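Local atomic coordinates of proline-tRNA synthetase class II aaRS (Ybak RNA binding domain plus tRNA synthetase) (Cryptosporidium parvum, PDB entry 5XIO), a protein that probably catalyses the ATP-dependent attachment of L-proline to tRNA(Pro), releasing AMP and diphosphate, as a class II aminoacyl-tRNA synthetase. Residues 289-294 / 346-351. Numbering follows the deposited sequence.
Sequences VQVIII and VCLRFE
With chi1 of Val291 at 179°, CG1 stands opposite the backbone N and reaches out over the ring of Phe350, whose own CG is turned anti to its carbonyl carbon (chi1 -74°). The two settings make a CH-pi contact: Val291 CG1 lies 3.8 Å from the centroid of the Phe350 ring, almost on the ring normal. The other branch, Val291 CG2, meets Leu348 CD1 at 3.9 Å, so one valine fork spans two residues of the neighbouring strand. Ile293 comes to the same ring obliquely, its CG1 4.0 Å from Phe350 CD2, and Val324 and Ile326 of the next strand extend this apolar face.

Between the two layers of side chains the backbones pair in parallel. Gln290 O accepts from Leu348 N, Leu348 O from Ile292 N, Ile292 O from Phe350 N in the most bent of the four bonds, and Phe350 O from Ile294 N at 2.7 Å. These are neighbouring parallel strands in the five-stranded mixed sheet of the anticodon-binding domain, 291-295 between 324-326 and 348-352, the middle strand; the chain passes from 291-295 through helix 306-319, strand 324-326 and helix 334-343 before it reaches 348-352.

On the face of Ile292 and Ile294 the packing is apolar at one end and charged at the other. Val346 CG1 nestles near the start of the pairing, 4.0 Å from Val289 CG1 and 4.1 Å from Ile292 CG2, while Trp341 of helix 334-343 touches the same valine. Farther along, Ile294 CD1 rests on the aliphatic part of Arg349, 4.2 Å from its CD. Beyond CD the guanidinium turns to Glu351, whose OE2 sits at its edge, in plane, and accepts the N-H of Arg349 NE, 3.2 Å away, on its anti lone pair, as part of a salt bridge; NH1 forms another with Glu342, and Tyr338 adds a cation-pi contact.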
ATOM      1  N   VAL A 289       3.459  14.466 -14.563  1.00 30.59           N
ATOM      2  CA  VAL A 289       3.114  15.778 -15.160  1.00 28.15           C
ATOM      3  C   VAL A 289       2.855  15.617 -16.669  1.00 27.13           C
ATOM      4  O   VAL A 289       3.731  15.148 -17.367  1.00 25.68           O
ATOM      5  CB  VAL A 289       4.238  16.782 -14.891  1.00 28.75           C
ATOM      6  CG1 VAL A 289       4.096  17.997 -15.767  1.00 33.03           C
ATOM      7  CG2 VAL A 289       4.191  17.229 -13.443  1.00 28.61           C
ATOM      8  N   GLN A 290       1.667  15.990 -17.155  1.00 25.48           N
ATOM      9  CA  GLN A 290       1.334  15.924 -18.586  1.00 25.81           C
ATOM     10  C   GLN A 290       1.710  17.174 -19.431  1.00 30.01           C
ATOM     11  O   GLN A 290       2.030  17.076 -20.642  1.00 26.81           O
ATOM     12  CB  GLN A 290      -0.136  15.703 -18.719  1.00 26.36           C
ATOM     13  CG  GLN A 290      -0.600  14.432 -17.989  1.00 29.41           C
ATOM     14  CD  GLN A 290      -2.092  14.334 -17.903  1.00 28.99           C
ATOM     15  OE1 GLN A 290      -2.741  15.323 -17.587  1.00 32.89           O
ATOM     16  NE2 GLN A 290      -2.648  13.140 -18.120  1.00 28.67           N
ATOM     17  N   VAL A 291       1.640  18.340 -18.786  1.00 35.17           N
ATOM     18  CA  VAL A 291       1.916  19.652 -19.416  1.00 33.45           C
ATOM     19  C   VAL A 291       2.792  20.451 -18.480  1.00 33.41           C
ATOM     20  O   VAL A 291       2.456  20.585 -17.264  1.00 28.70           O
ATOM     21  CB  VAL A 291       0.645  20.473 -19.635  1.00 36.44           C
ATOM     22  CG1 VAL A 291       1.005  21.824 -20.251  1.00 40.44           C
ATOM     23  CG2 VAL A 291      -0.345  19.710 -20.508  1.00 36.59           C
ATOM     24  N   ILE A 292       3.919  20.906 -19.035  1.00 31.60           N
ATOM     25  CA  ILE A 292       4.789  21.860 -18.401  1.00 36.05           C
ATOM     26  C   ILE A 292       4.805  23.210 -19.184  1.00 40.45           C
ATOM     27  O   ILE A 292       4.979  23.257 -20.403  1.00 32.99           O
ATOM     28  CB  ILE A 292       6.211  21.328 -18.283  1.00 39.92           C
ATOM     29  CG1 ILE A 292       7.019  22.189 -17.299  1.00 45.22           C
ATOM     30  CG2 ILE A 292       6.910  21.265 -19.641  1.00 39.11           C
ATOM     31  CD1 ILE A 292       6.591  22.061 -15.835  1.00 43.86           C
ATOM     32  N   ILE A 293       4.594  24.307 -18.467  1.00 45.02           N
ATOM     33  CA  ILE A 293       4.512  25.626 -19.072  1.00 42.96           C
ATOM     34  C   ILE A 293       5.827  26.342 -18.842  1.00 42.95           C
ATOM     35  O   ILE A 293       6.243  26.535 -17.696  1.00 47.72           O
ATOM     36  CB  ILE A 293       3.379  26.440 -18.450  1.00 43.85           C
ATOM     37  CG1 ILE A 293       2.046  25.745 -18.723  1.00 42.68           C
ATOM     38  CG2 ILE A 293       3.406  27.881 -18.984  1.00 44.96           C
ATOM     39  CD1 ILE A 293       0.949  26.143 -17.756  1.00 40.49           C
ATOM     40  N   ILE A 294       6.489  26.710 -19.925  1.00 40.86           N
ATOM     41  CA  ILE A 294       7.765  27.401 -19.823  1.00 49.73           C
ATOM     42  C   ILE A 294       7.681  28.802 -20.430  1.00 52.96           C
ATOM     43  O   ILE A 294       7.632  28.939 -21.653  1.00 49.46           O
ATOM     44  CB  ILE A 294       8.875  26.640 -20.544  1.00 50.24           C
ATOM     45  CG1 ILE A 294       8.992  25.233 -19.960  1.00 51.14           C
ATOM     46  CG2 ILE A 294      10.187  27.386 -20.424  1.00 47.93           C
ATOM     47  CD1 ILE A 294       9.937  24.361 -20.739  1.00 51.52           C
ATOM     48  N   VAL A 346       7.654  14.355 -20.092  1.00 32.08           N
ATOM     49  CA  VAL A 346       6.414  15.190 -20.084  1.00 32.56           C
ATOM     50  C   VAL A 346       5.787  15.285 -21.503  1.00 33.74           C
ATOM     51  O   VAL A 346       6.444  15.695 -22.452  1.00 36.01           O
ATOM     52  CB  VAL A 346       6.668  16.592 -19.491  1.00 31.60           C
ATOM     53  CG1 VAL A 346       5.422  17.442 -19.477  1.00 29.71           C
ATOM     54  CG2 VAL A 346       7.244  16.475 -18.090  1.00 32.92           C
ATOM     55  N   CYS A 347       4.518  14.906 -21.619  1.00 32.08           N
ATOM     56  CA  CYS A 347       3.816  14.834 -22.888  1.00 35.71           C
ATOM     57  C   CYS A 347       3.815  16.122 -23.764  1.00 40.86           C
ATOM     58  O   CYS A 347       4.132  16.076 -24.967  1.00 36.39           O
ATOM     59  CB  CYS A 347       2.370  14.413 -22.589  1.00 39.29           C
ATOM     60  SG  CYS A 347       2.250  13.012 -21.395  1.00 40.09           S
ATOM     61  N   LEU A 348       3.420  17.240 -23.149  1.00 38.75           N
ATOM     62  CA  LEU A 348       3.261  18.497 -23.824  1.00 36.67           C
ATOM     63  C   LEU A 348       4.096  19.548 -23.144  1.00 39.35           C
ATOM     64  O   LEU A 348       4.024  19.694 -21.928  1.00 36.07           O
ATOM     65  CB  LEU A 348       1.815  18.957 -23.805  1.00 34.09           C
ATOM     66  CG  LEU A 348       0.764  18.067 -24.462  1.00 32.64           C
ATOM     67  CD1 LEU A 348      -0.585  18.709 -24.284  1.00 31.57           C
ATOM     68  CD2 LEU A 348       0.996  17.793 -25.929  1.00 33.05           C
ATOM     69  N   ARG A 349       4.735  20.394 -23.956  1.00 37.55           N
ATOM     70  CA  ARG A 349       5.552  21.508 -23.469  1.00 40.03           C
ATOM     71  C   ARG A 349       5.159  22.869 -24.088  1.00 44.76           C
ATOM     72  O   ARG A 349       5.534  23.180 -25.218  1.00 42.18           O
ATOM     73  CB  ARG A 349       7.036  21.230 -23.717  1.00 43.42           C
ATOM     74  CG  ARG A 349       7.875  22.480 -23.924  1.00 42.37           C
ATOM     75  CD  ARG A 349       9.329  22.130 -24.200  1.00 43.59           C
ATOM     76  NE  ARG A 349       9.700  22.387 -25.589  1.00 43.62           N
ATOM     77  CZ  ARG A 349      10.524  21.621 -26.295  1.00 48.69           C
ATOM     78  NH1 ARG A 349      11.068  20.544 -25.744  1.00 47.92           N
ATOM     79  NH2 ARG A 349      10.805  21.930 -27.553  1.00 55.99           N
ATOM     80  N   PHE A 350       4.402  23.663 -23.329  1.00 44.60           N
ATOM     81  CA  PHE A 350       3.946  24.991 -23.714  1.00 43.70           C
ATOM     82  C   PHE A 350       5.094  26.034 -23.562  1.00 51.58           C
ATOM     83  O   PHE A 350       5.612  26.254 -22.447  1.00 46.35           O
ATOM     84  CB  PHE A 350       2.838  25.454 -22.794  1.00 41.24           C
ATOM     85  CG  PHE A 350       1.520  24.798 -23.008  1.00 41.42           C
ATOM     86  CD1 PHE A 350       1.377  23.644 -23.771  1.00 47.82           C
ATOM     87  CD2 PHE A 350       0.426  25.301 -22.366  1.00 38.50           C
ATOM     88  CE1 PHE A 350       0.145  23.026 -23.900  1.00 47.45           C
ATOM     89  CE2 PHE A 350      -0.806  24.694 -22.473  1.00 44.89           C
ATOM     90  CZ  PHE A 350      -0.954  23.553 -23.243  1.00 49.48           C
ATOM     91  N   GLU A 351       5.482  26.670 -24.670  1.00 53.18           N
ATOM     92  CA  GLU A 351       6.453  27.794 -24.654  1.00 56.13           C
ATOM     93  C   GLU A 351       5.697  29.139 -24.712  1.00 51.30           C
ATOM     94  O   GLU A 351       4.847  29.342 -25.570  1.00 49.71           O
ATOM     95  CB  GLU A 351       7.424  27.686 -25.831  1.00 58.56           C
ATOM     96  CG  GLU A 351       8.269  26.415 -25.860  1.00 63.46           C
ATOM     97  CD  GLU A 351       8.892  26.131 -27.237  1.00 70.42           C
ATOM     98  OE1 GLU A 351       8.894  27.043 -28.098  1.00 71.78           O
ATOM     99  OE2 GLU A 351       9.386  24.995 -27.471  1.00 70.34           O
TER